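Local coordinates for transposon Tn7 transposition protein TnsA (Escherichia coli, PDB 1T0F), which cuts the 5' DNA strands in Tn7 transposition, acting as a metal-dependent endonuclease that forms the transposase together with TnsB, at residues N8-S12 and W35-E40; W181-T187 and R236-N241; K208-I214 and F252-A258. All blocks are in the same frame, centred on the assembly; numbering follows the deposited sequence.

Interaction 1: N8-S12 and W35-E40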
loop_
_atom_site.group_PDB
_atom_site.type_symbol
_atom_site.label_atom_id
_atom_site.label_comp_id
_atom_site.label_asym_id
_atom_site.label_seq_id
_atom_site.Cartn_x
_atom_site.Cartn_y
_atom_site.Cartn_z
ATOM N N ASN A 8 -3.457 -11.241 -17.072
ATOM C CA ASN A 8 -3.761 -11.860 -15.750
ATOM C C ASN A 8 -2.619 -11.681 -14.750
ATOM O O ASN A 8 -1.546 -11.175 -15.094
ATOM C CB ASN A 8 -4.074 -13.350 -15.929
ATOM C CG ASN A 8 -3.025 -14.071 -16.749
ATOM O OD1 ASN A 8 -1.851 -14.115 -16.378
ATOM N ND2 ASN A 8 -3.444 -14.643 -17.873
ATOM N N SER A 9 -2.857 -12.104 -13.512
ATOM C CA SER A 9 -1.867 -11.982 -12.450
ATOM C C SER A 9 -0.913 -13.167 -12.363
ATOM O O SER A 9 0.084 -13.113 -11.641
ATOM C CB SER A 9 -2.571 -11.792 -11.104
ATOM O OG SER A 9 -3.439 -12.874 -10.823
ATOM N N SER A 10 -1.212 -14.237 -13.093
ATOM C CA SER A 10 -0.354 -15.419 -13.078
ATOM C C SER A 10 0.728 -15.302 -14.148
ATOM O O SER A 10 0.492 -14.758 -15.227
ATOM C CB SER A 10 -1.181 -16.684 -13.313
ATOM O OG SER A 10 -1.748 -16.687 -14.610
ATOM N N PHE A 11 1.913 -15.819 -13.843
ATOM C CA PHE A 11 3.038 -15.764 -14.770
ATOM C C PHE A 11 3.486 -17.154 -15.188
ATOM O O PHE A 11 3.299 -18.131 -14.458
ATOM C CB PHE A 11 4.232 -15.047 -14.127
ATOM C CG PHE A 11 3.979 -13.602 -13.793
ATOM C CD1 PHE A 11 4.598 -13.017 -12.692
ATOM C CD2 PHE A 11 3.138 -12.822 -14.583
ATOM C CE1 PHE A 11 4.381 -11.674 -12.379
ATOM C CE2 PHE A 11 2.914 -11.477 -14.279
ATOM C CZ PHE A 11 3.538 -10.904 -13.174
ATOM N N SER A 12 4.089 -17.224 -16.369
ATOM C CA SER A 12 4.612 -18.474 -16.906
ATOM C C SER A 12 6.077 -18.541 -16.487
ATOM O O SER A 12 6.614 -17.570 -15.949
ATOM C CB SER A 12 4.512 -18.468 -18.431
ATOM O OG SER A 12 5.251 -17.388 -18.970
ATOM N N TRP A 35 7.716 -6.083 -8.162
ATOM C CA TRP A 35 7.563 -7.362 -8.848
ATOM C C TRP A 35 6.272 -7.349 -9.667
ATOM O O TRP A 35 6.256 -7.781 -10.819
ATOM C CB TRP A 35 7.549 -8.511 -7.836
ATOM C CG TRP A 35 7.301 -9.857 -8.465
ATOM C CD1 TRP A 35 6.153 -10.597 -8.397
ATOM C CD2 TRP A 35 8.215 -10.605 -9.277
ATOM N NE1 TRP A 35 6.296 -11.765 -9.116
ATOM C CE2 TRP A 35 7.551 -11.794 -9.667
ATOM C CE3 TRP A 35 9.529 -10.388 -9.714
ATOM C CZ2 TRP A 35 8.160 -12.762 -10.476
ATOM C CZ3 TRP A 35 10.135 -11.358 -10.520
ATOM C CH2 TRP A 35 9.447 -12.527 -10.890
ATOM N N LEU A 36 5.195 -6.841 -9.075
ATOM C CA LEU A 36 3.904 -6.751 -9.753
ATOM C C LEU A 36 3.613 -5.304 -10.132
ATOM O O LEU A 36 3.998 -4.381 -9.417
ATOM C CB LEU A 36 2.779 -7.243 -8.839
ATOM C CG LEU A 36 2.866 -8.642 -8.224
ATOM C CD1 LEU A 36 1.684 -8.839 -7.275
ATOM C CD2 LEU A 36 2.867 -9.704 -9.322
ATOM N N THR A 37 2.918 -5.114 -11.251
ATOM C CA THR A 37 2.548 -3.786 -11.720
ATOM C C THR A 37 1.027 -3.731 -11.805
ATOM O O THR A 37 0.360 -4.755 -11.651
ATOM C CB THR A 37 3.132 -3.502 -13.117
ATOM O OG1 THR A 37 2.461 -4.315 -14.090
ATOM C CG2 THR A 37 4.611 -3.822 -13.141
ATOM N N VAL A 38 0.473 -2.546 -12.047
ATOM C CA VAL A 38 -0.976 -2.403 -12.148
ATOM C C VAL A 38 -1.545 -3.279 -13.272
ATOM O O VAL A 38 -2.756 -3.503 -13.348
ATOM C CB VAL A 38 -1.387 -0.934 -12.402
ATOM C CG1 VAL A 38 -0.976 -0.066 -11.213
ATOM C CG2 VAL A 38 -0.751 -0.426 -13.692
ATOM N N GLN A 39 -0.667 -3.778 -14.138
ATOM C CA GLN A 39 -1.091 -4.644 -15.237
ATOM C C GLN A 39 -1.534 -5.988 -14.669
ATOM O O GLN A 39 -2.332 -6.692 -15.280
ATOM C CB GLN A 39 0.057 -4.862 -16.224
ATOM C CG GLN A 39 0.575 -3.592 -16.882
ATOM C CD GLN A 39 -0.481 -2.881 -17.715
ATOM O OE1 GLN A 39 -1.451 -2.337 -17.181
ATOM N NE2 GLN A 39 -0.297 -2.886 -19.033
ATOM N N GLU A 40 -1.006 -6.340 -13.501
ATOM C CA GLU A 40 -1.355 -7.596 -12.848
ATOM C C GLU A 40 -2.497 -7.440 -11.846
ATOM O O GLU A 40 -2.707 -8.303 -10.991
ATOM C CB GLU A 40 -0.138 -8.186 -12.129
ATOM C CG GLU A 40 0.895 -8.836 -13.040
ATOM C CD GLU A 40 1.719 -7.833 -13.828
ATOM O OE1 GLU A 40 2.385 -6.982 -13.196
ATOM O OE2 GLU A 40 1.709 -7.901 -15.078
#

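Interaction 2: W181-T187 and R236-N241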
loop_
_atom_site.group_PDB
_atom_site.type_symbol
_atom_site.label_atom_id
_atom_site.label_comp_id
_atom_site.label_asym_id
_atom_site.label_seq_id
_atom_site.Cartn_x
_atom_site.Cartn_y
_atom_site.Cartn_z
ATOM N N TRP A 181 -13.668 10.694 -1.116
ATOM C CA TRP A 181 -13.835 11.950 -1.828
ATOM C C TRP A 181 -12.810 12.106 -2.949
ATOM O O TRP A 181 -13.153 12.467 -4.075
ATOM C CB TRP A 181 -13.719 13.115 -0.842
ATOM C CG TRP A 181 -13.805 14.444 -1.504
ATOM C CD1 TRP A 181 -14.917 15.027 -2.042
ATOM C CD2 TRP A 181 -12.715 15.333 -1.764
ATOM N NE1 TRP A 181 -14.581 16.228 -2.630
ATOM C CE2 TRP A 181 -13.236 16.438 -2.472
ATOM C CE3 TRP A 181 -11.343 15.301 -1.469
ATOM C CZ2 TRP A 181 -12.432 17.507 -2.892
ATOM C CZ3 TRP A 181 -10.545 16.361 -1.887
ATOM C CH2 TRP A 181 -11.093 17.449 -2.590
ATOM N N LEU A 182 -11.551 11.820 -2.641
ATOM C CA LEU A 182 -10.470 11.943 -3.610
ATOM C C LEU A 182 -10.511 10.961 -4.762
ATOM O O LEU A 182 -10.057 11.276 -5.857
ATOM C CB LEU A 182 -9.118 11.769 -2.924
ATOM C CG LEU A 182 -8.365 12.973 -2.384
ATOM C CD1 LEU A 182 -7.046 12.475 -1.821
ATOM C CD2 LEU A 182 -8.122 13.997 -3.497
ATOM N N TYR A 183 -11.036 9.768 -4.513
ATOM C CA TYR A 183 -11.066 8.734 -5.534
ATOM C C TYR A 183 -12.460 8.177 -5.826
ATOM O O TYR A 183 -12.588 7.083 -6.372
ATOM C CB TYR A 183 -10.131 7.595 -5.114
ATOM C CG TYR A 183 -8.696 8.025 -4.877
ATOM C CD1 TYR A 183 -7.766 8.037 -5.918
ATOM C CD2 TYR A 183 -8.272 8.434 -3.612
ATOM C CE1 TYR A 183 -6.448 8.446 -5.704
ATOM C CE2 TYR A 183 -6.959 8.844 -3.388
ATOM C CZ TYR A 183 -6.053 8.849 -4.436
ATOM O OH TYR A 183 -4.752 9.252 -4.215
ATOM N N SER A 184 -13.498 8.927 -5.466
ATOM C CA SER A 184 -14.872 8.493 -5.708
ATOM C C SER A 184 -15.030 8.109 -7.174
ATOM O O SER A 184 -15.695 7.127 -7.503
ATOM C CB SER A 184 -15.847 9.624 -5.392
ATOM O OG SER A 184 -15.618 10.723 -6.257
ATOM N N VAL A 185 -14.419 8.899 -8.049
ATOM C CA VAL A 185 -14.484 8.652 -9.482
ATOM C C VAL A 185 -13.095 8.362 -10.049
ATOM O O VAL A 185 -12.084 8.529 -9.366
ATOM C CB VAL A 185 -15.074 9.867 -10.229
ATOM C CG1 VAL A 185 -16.466 10.181 -9.694
ATOM C CG2 VAL A 185 -14.156 11.070 -10.070
ATOM N N LYS A 186 -13.061 7.929 -11.305
ATOM C CA LYS A 186 -11.813 7.617 -11.993
ATOM C C LYS A 186 -10.831 8.790 -11.910
ATOM O O LYS A 186 -11.150 9.909 -12.310
ATOM C CB LYS A 186 -12.102 7.272 -13.461
ATOM C CG LYS A 186 -12.719 8.410 -14.291
ATOM C CD LYS A 186 -14.052 8.939 -13.731
ATOM C CE LYS A 186 -15.170 7.891 -13.740
ATOM N NZ LYS A 186 -14.972 6.787 -12.751
ATOM N N THR A 187 -9.636 8.522 -11.388
ATOM C CA THR A 187 -8.605 9.548 -11.238
ATOM C C THR A 187 -8.299 10.256 -12.557
ATOM O O THR A 187 -8.006 9.610 -13.566
ATOM C CB THR A 187 -7.297 8.937 -10.680
ATOM O OG1 THR A 187 -7.536 8.431 -9.362
ATOM C CG2 THR A 187 -6.190 9.984 -10.622
ATOM N N ARG A 236 -7.312 18.836 -6.431
ATOM C CA ARG A 236 -7.835 17.497 -6.227
ATOM C C ARG A 236 -7.121 16.483 -7.121
ATOM O O ARG A 236 -6.710 15.419 -6.655
ATOM C CB ARG A 236 -9.341 17.486 -6.508
ATOM C CG ARG A 236 -10.041 16.177 -6.185
ATOM C CD ARG A 236 -11.550 16.313 -6.408
ATOM N NE ARG A 236 -12.270 15.067 -6.156
ATOM C CZ ARG A 236 -12.090 13.947 -6.852
ATOM N NH1 ARG A 236 -11.212 13.915 -7.844
ATOM N NH2 ARG A 236 -12.790 12.859 -6.556
ATOM N N ALA A 237 -6.969 16.820 -8.401
ATOM C CA ALA A 237 -6.315 15.925 -9.354
ATOM C C ALA A 237 -4.839 15.714 -9.022
ATOM O O ALA A 237 -4.334 14.587 -9.080
ATOM C CB ALA A 237 -6.465 16.473 -10.778
ATOM N N LEU A 238 -4.145 16.793 -8.666
ATOM C CA LEU A 238 -2.728 16.691 -8.332
ATOM C C LEU A 238 -2.531 15.907 -7.034
ATOM O O LEU A 238 -1.543 15.185 -6.877
ATOM C CB LEU A 238 -2.114 18.091 -8.211
ATOM C CG LEU A 238 -1.984 18.846 -9.541
ATOM C CD1 LEU A 238 -1.732 20.338 -9.292
ATOM C CD2 LEU A 238 -0.852 18.220 -10.357
ATOM N N THR A 239 -3.477 16.040 -6.109
ATOM C CA THR A 239 -3.386 15.333 -4.837
ATOM C C THR A 239 -3.639 13.834 -5.028
ATOM O O THR A 239 -2.927 13.004 -4.471
ATOM C CB THR A 239 -4.403 15.879 -3.804
ATOM O OG1 THR A 239 -4.147 17.270 -3.564
ATOM C CG2 THR A 239 -4.263 15.134 -2.484
ATOM N N ALA A 240 -4.651 13.495 -5.822
ATOM C CA ALA A 240 -4.988 12.091 -6.076
ATOM C C ALA A 240 -3.825 11.369 -6.756
ATOM O O ALA A 240 -3.588 10.178 -6.522
ATOM C CB ALA A 240 -6.236 12.006 -6.941
ATOM N N ASN A 241 -3.098 12.096 -7.596
ATOM C CA ASN A 241 -1.956 11.530 -8.299
ATOM C C ASN A 241 -0.690 11.514 -7.453
ATOM O O ASN A 241 0.333 10.968 -7.872
ATOM C CB ASN A 241 -1.719 12.290 -9.603
ATOM C CG ASN A 241 -2.659 11.849 -10.701
ATOM O OD1 ASN A 241 -2.410 10.853 -11.373
ATOM N ND2 ASN A 241 -3.760 12.577 -10.873
#

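Interaction 3: K208-I214 and F252-A258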
loop_
_atom_site.group_PDB
_atom_site.type_symbol
_atom_site.label_atom_id
_atom_site.label_comp_id
_atom_site.label_asym_id
_atom_site.label_seq_id
_atom_site.Cartn_x
_atom_site.Cartn_y
_atom_site.Cartn_z
ATOM N N LYS A 208 -0.689 31.722 1.929
ATOM C CA LYS A 208 -1.986 31.562 2.583
ATOM C C LYS A 208 -1.916 30.384 3.558
ATOM O O LYS A 208 -2.939 29.813 3.941
ATOM C CB LYS A 208 -3.076 31.309 1.536
ATOM C CG LYS A 208 -3.184 32.388 0.463
ATOM C CD LYS A 208 -3.730 33.688 1.023
ATOM C CE LYS A 208 -3.747 34.791 -0.035
ATOM N NZ LYS A 208 -4.545 34.416 -1.239
ATOM N N GLY A 209 -0.695 30.041 3.956
ATOM C CA GLY A 209 -0.463 28.927 4.860
ATOM C C GLY A 209 -1.401 28.770 6.041
ATOM O O GLY A 209 -1.752 27.648 6.413
ATOM N N ASP A 210 -1.816 29.881 6.639
ATOM C CA ASP A 210 -2.699 29.815 7.799
ATOM C C ASP A 210 -4.178 29.702 7.459
ATOM O O ASP A 210 -5.003 29.509 8.350
ATOM C CB ASP A 210 -2.493 31.043 8.694
ATOM C CG ASP A 210 -1.115 31.085 9.319
ATOM O OD1 ASP A 210 -0.740 30.103 10.001
ATOM O OD2 ASP A 210 -0.410 32.101 9.132
ATOM N N GLU A 211 -4.522 29.815 6.181
ATOM C CA GLU A 211 -5.923 29.748 5.787
ATOM C C GLU A 211 -6.418 28.380 5.324
ATOM O O GLU A 211 -5.634 27.527 4.899
ATOM C CB GLU A 211 -6.203 30.813 4.719
ATOM C CG GLU A 211 -6.023 32.236 5.258
ATOM C CD GLU A 211 -6.290 33.321 4.227
ATOM O OE1 GLU A 211 -7.412 33.371 3.678
ATOM O OE2 GLU A 211 -5.376 34.135 3.974
ATOM N N ASN A 212 -7.729 28.181 5.431
ATOM C CA ASN A 212 -8.379 26.933 5.042
ATOM C C ASN A 212 -8.246 26.707 3.537
ATOM O O ASN A 212 -8.504 27.606 2.738
ATOM C CB ASN A 212 -9.855 26.973 5.461
ATOM C CG ASN A 212 -10.647 25.791 4.944
ATOM O OD1 ASN A 212 -11.144 25.805 3.819
ATOM N ND2 ASN A 212 -10.758 24.755 5.764
ATOM N N ILE A 213 -7.853 25.492 3.154
ATOM C CA ILE A 213 -7.644 25.163 1.746
ATOM C C ILE A 213 -8.838 25.382 0.815
ATOM O O ILE A 213 -8.662 25.836 -0.312
ATOM C CB ILE A 213 -7.146 23.693 1.590
ATOM C CG1 ILE A 213 -6.857 23.388 0.119
ATOM C CG2 ILE A 213 -8.182 22.729 2.125
ATOM C CD1 ILE A 213 -5.765 24.241 -0.478
ATOM N N ILE A 214 -10.045 25.058 1.267
ATOM C CA ILE A 214 -11.220 25.235 0.417
ATOM C C ILE A 214 -11.501 26.727 0.198
ATOM O O ILE A 214 -11.801 27.153 -0.920
ATOM C CB ILE A 214 -12.465 24.560 1.032
ATOM C CG1 ILE A 214 -12.150 23.096 1.375
ATOM C CG2 ILE A 214 -13.629 24.631 0.053
ATOM C CD1 ILE A 214 -11.670 22.265 0.190
ATOM N N PHE A 252 -9.947 16.572 4.418
ATOM C CA PHE A 252 -9.255 17.462 3.494
ATOM C C PHE A 252 -9.836 18.873 3.559
ATOM O O PHE A 252 -9.096 19.849 3.581
ATOM C CB PHE A 252 -9.343 16.914 2.062
ATOM C CG PHE A 252 -8.667 17.780 1.030
ATOM C CD1 PHE A 252 -9.321 18.893 0.497
ATOM C CD2 PHE A 252 -7.367 17.499 0.609
ATOM C CE1 PHE A 252 -8.689 19.717 -0.441
ATOM C CE2 PHE A 252 -6.723 18.315 -0.326
ATOM C CZ PHE A 252 -7.389 19.430 -0.853
ATOM N N ARG A 253 -11.160 18.976 3.613
ATOM C CA ARG A 253 -11.818 20.284 3.650
ATOM C C ARG A 253 -11.420 21.092 4.883
ATOM O O ARG A 253 -11.590 22.312 4.915
ATOM C CB ARG A 253 -13.338 20.106 3.636
ATOM C CG ARG A 253 -13.900 19.706 4.987
ATOM C CD ARG A 253 -15.377 19.409 4.913
ATOM N NE ARG A 253 -15.633 18.199 4.142
ATOM C CZ ARG A 253 -16.827 17.633 4.026
ATOM N NH1 ARG A 253 -17.875 18.173 4.634
ATOM N NH2 ARG A 253 -16.970 16.527 3.308
ATOM N N ALA A 254 -10.893 20.409 5.894
ATOM C CA ALA A 254 -10.475 21.050 7.136
ATOM C C ALA A 254 -8.978 21.366 7.174
ATOM O O ALA A 254 -8.487 21.985 8.117
ATOM C CB ALA A 254 -10.853 20.163 8.316
ATOM N N ASN A 255 -8.246 20.935 6.153
ATOM C CA ASN A 255 -6.810 21.196 6.106
ATOM C C ASN A 255 -6.527 22.670 5.843
ATOM O O ASN A 255 -7.262 23.324 5.110
ATOM C CB ASN A 255 -6.149 20.389 4.980
ATOM C CG ASN A 255 -5.691 19.014 5.423
ATOM O OD1 ASN A 255 -4.516 18.677 5.294
ATOM N ND2 ASN A 255 -6.613 18.212 5.931
ATOM N N LYS A 256 -5.461 23.185 6.448
ATOM C CA LYS A 256 -5.043 24.554 6.200
ATOM C C LYS A 256 -4.050 24.414 5.057
ATOM O O LYS A 256 -3.526 23.324 4.827
ATOM C CB LYS A 256 -4.351 25.154 7.425
ATOM C CG LYS A 256 -5.293 25.421 8.582
ATOM C CD LYS A 256 -4.581 26.131 9.722
ATOM C CE LYS A 256 -5.549 26.413 10.856
ATOM N NZ LYS A 256 -6.202 25.158 11.329
ATOM N N CYS A 257 -3.785 25.500 4.341
ATOM C CA CYS A 257 -2.862 25.448 3.215
ATOM C C CYS A 257 -1.463 24.961 3.584
ATOM O O CYS A 257 -0.779 24.330 2.766
ATOM C CB CYS A 257 -2.790 26.818 2.540
ATOM S SG CYS A 257 -4.351 27.292 1.754
ATOM N N ALA A 258 -1.039 25.244 4.814
ATOM C CA ALA A 258 0.277 24.821 5.268
ATOM C C ALA A 258 0.328 23.304 5.449
ATOM O O ALA A 258 1.414 22.730 5.536
ATOM C CB ALA A 258 0.630 25.509 6.578
#

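Interaction 1: N8-S12 and W35-E40
Glu40 meets Phe11 with the flank of its chain, a worked example of a carboxylate whose aliphatic part packs on an aromatic ring while one oxygen serves its own loop. Beginning at the backbone, Glu40 CB lies 4.2 Å from Ser9 CA. The next atom, CG, makes the closest approach, 3.4 Å from Phe11 CZ. A bend at chi2 (74°) then brings the carboxyl carbon back along the phenyl rim, so that Glu40 CD sits in the ring plane at its edge, 3.6 Å from Phe11 CZ. The carboxylate itself is turned 64° from the ring. At the tip, OE1 takes two bonds from Thr37: the backbone N comes nearly along the C-O axis at 2.7 Å, and Thr37 OG1 approaches from above the carboxylate plane at 2.8 Å. OE2 lies near Phe11 CE2 and forms a long, weak ion pair with Arg19, whose guanidinium also makes a cation-pi contact with Phe11. With an alanine here, both Thr37 donors would probably lose their shared acceptor and a gap would open beside the phenyl edge. Elsewhere on that rim, Phe11 CE1 is 3.8 Å from Trp35 NE1 and touches Leu36 CD2. The loops before and after helix 13-21 are thus joined beside the active site of this PDDEXK-clan endonuclease, with the Leu36 side chain about 6 Å from that of the magnesium ligand Asp117.

Interaction 2: W181-T187 and R236-N241
Arg236 lays its aliphatic chain across one face of the Trp181 indole, illustrating how a long side chain can bind a neighbouring helix through its methylenes and its head group at once. With CG anti to the backbone N (chi1 -174°) and the chain extended as far as NE, CD lies over the six-membered ring, 4.2 Å from its centroid, in a CH-pi contact. The guanidinium stands steeply to the indole, their planes 73° apart, and CZ is far enough from the ring for any cation-pi attraction to be weak. The head group instead turns to the last turn of helix 173-183: NH2 makes a weak hydrogen bond to Trp181 O, doubtful because it is very short and poorly angled, while Leu182 O lies over one guanidinium face, 3.2 Å from Arg236 NH2, at an angle that rules out a bond. A positive charge beside these carbonyls would be expected to suit the negative end of the helix dipole.

Leu182 packs between the helices with its two methyls, CD2 3.7 Å from Arg236 O and CD1 3.9 Å from Thr239 CG2. Further along, Tyr183 meets Ala240 with the edge of its ring. Its OH donates to Ala240 O at 2.7 Å, from well off the carbonyl axis, and its CE1 rests 3.8 Å from Ala240 CB. Thr187 closes this side with CG2, 3.6 Å from Asn241 ND2, an amide nitrogen that donates to Ala237 O and to Glu188 O. Ala237 O also accepts from Asn241 N, on the other face of its plane. The arrangement is one of two helix C-terminal ends meeting, those of helices 173-183 and 230-240, within the C-terminal family region of TnsA, a region assigned to the HTH clan.

Interaction 3: K208-I214 and F252-A258
Asn212 ND2 donates to Arg253 O at 2.7 Å, the partner lying close to the amide plane and the bond fairly straight (160°). The amide gets there because CG is anti to the backbone N (chi1 173°), which carries the group across to segment 252-258. Its other end, OD1, faces the start of helix 213-223, taking a weak bond from Ile214 N and another from Asn215 N, so that one side chain both N-caps a helix and ties it to the opposing loop.

The backbone on either side of Asn212 adds further bonds. Ile213 N points almost straight at Asn255 O, 3.0 Å away, and Cys257 N meets Glu211 O at 2.8 Å, the same oxygen that Lys256 CA approaches in a CA-H...O contact. Together they make Asn212 and Lys256 a single, isolated antiparallel bridge, a non-hydrogen-bonded pair between two loops of the helical C-terminal part of TnsA. Beyond it, the type I turn from Lys208 to Glu211 presents Gly209 O to Ala258 N at 3.0 Å, on a lone pair.

Apolar groups pack beside this bridge. Cys257 SG touches Ile213 CD1 at 4.0 Å, while Phe252 CE1 receives two methyls: Ile214 CD1 at the ring edge and Ile213 CG2 obliquely, each 4.0 Å away. Leu232 of helix 230-240 packs on both Ile214 and Phe252.

In the fold
All three contacts are partly buried, each with a buried centre (Phe11 and Glu40; Leu182 and Ala240; Ile213 and Cys257) and exposed residues at its margin. Interaction 1 lies near the metal site and joins loops through side-chain packing, with none of its hydrogen bonds running between the two segments. Interactions 2 and 3 share a neighbourhood, interaction 2 nearer the chain's centre: their segments alternate along the chain, and Trp181 CZ3 packs 3.7 Å from Phe252 CD1. Interaction 2 joins helix ends by side chains reaching main-chain carbonyls, whereas interaction 3, the farthest out, relies largely on backbone bonds between loops. Interactions 1 and 3 have centres about 40 Å apart, on opposite sides of the chain's centre.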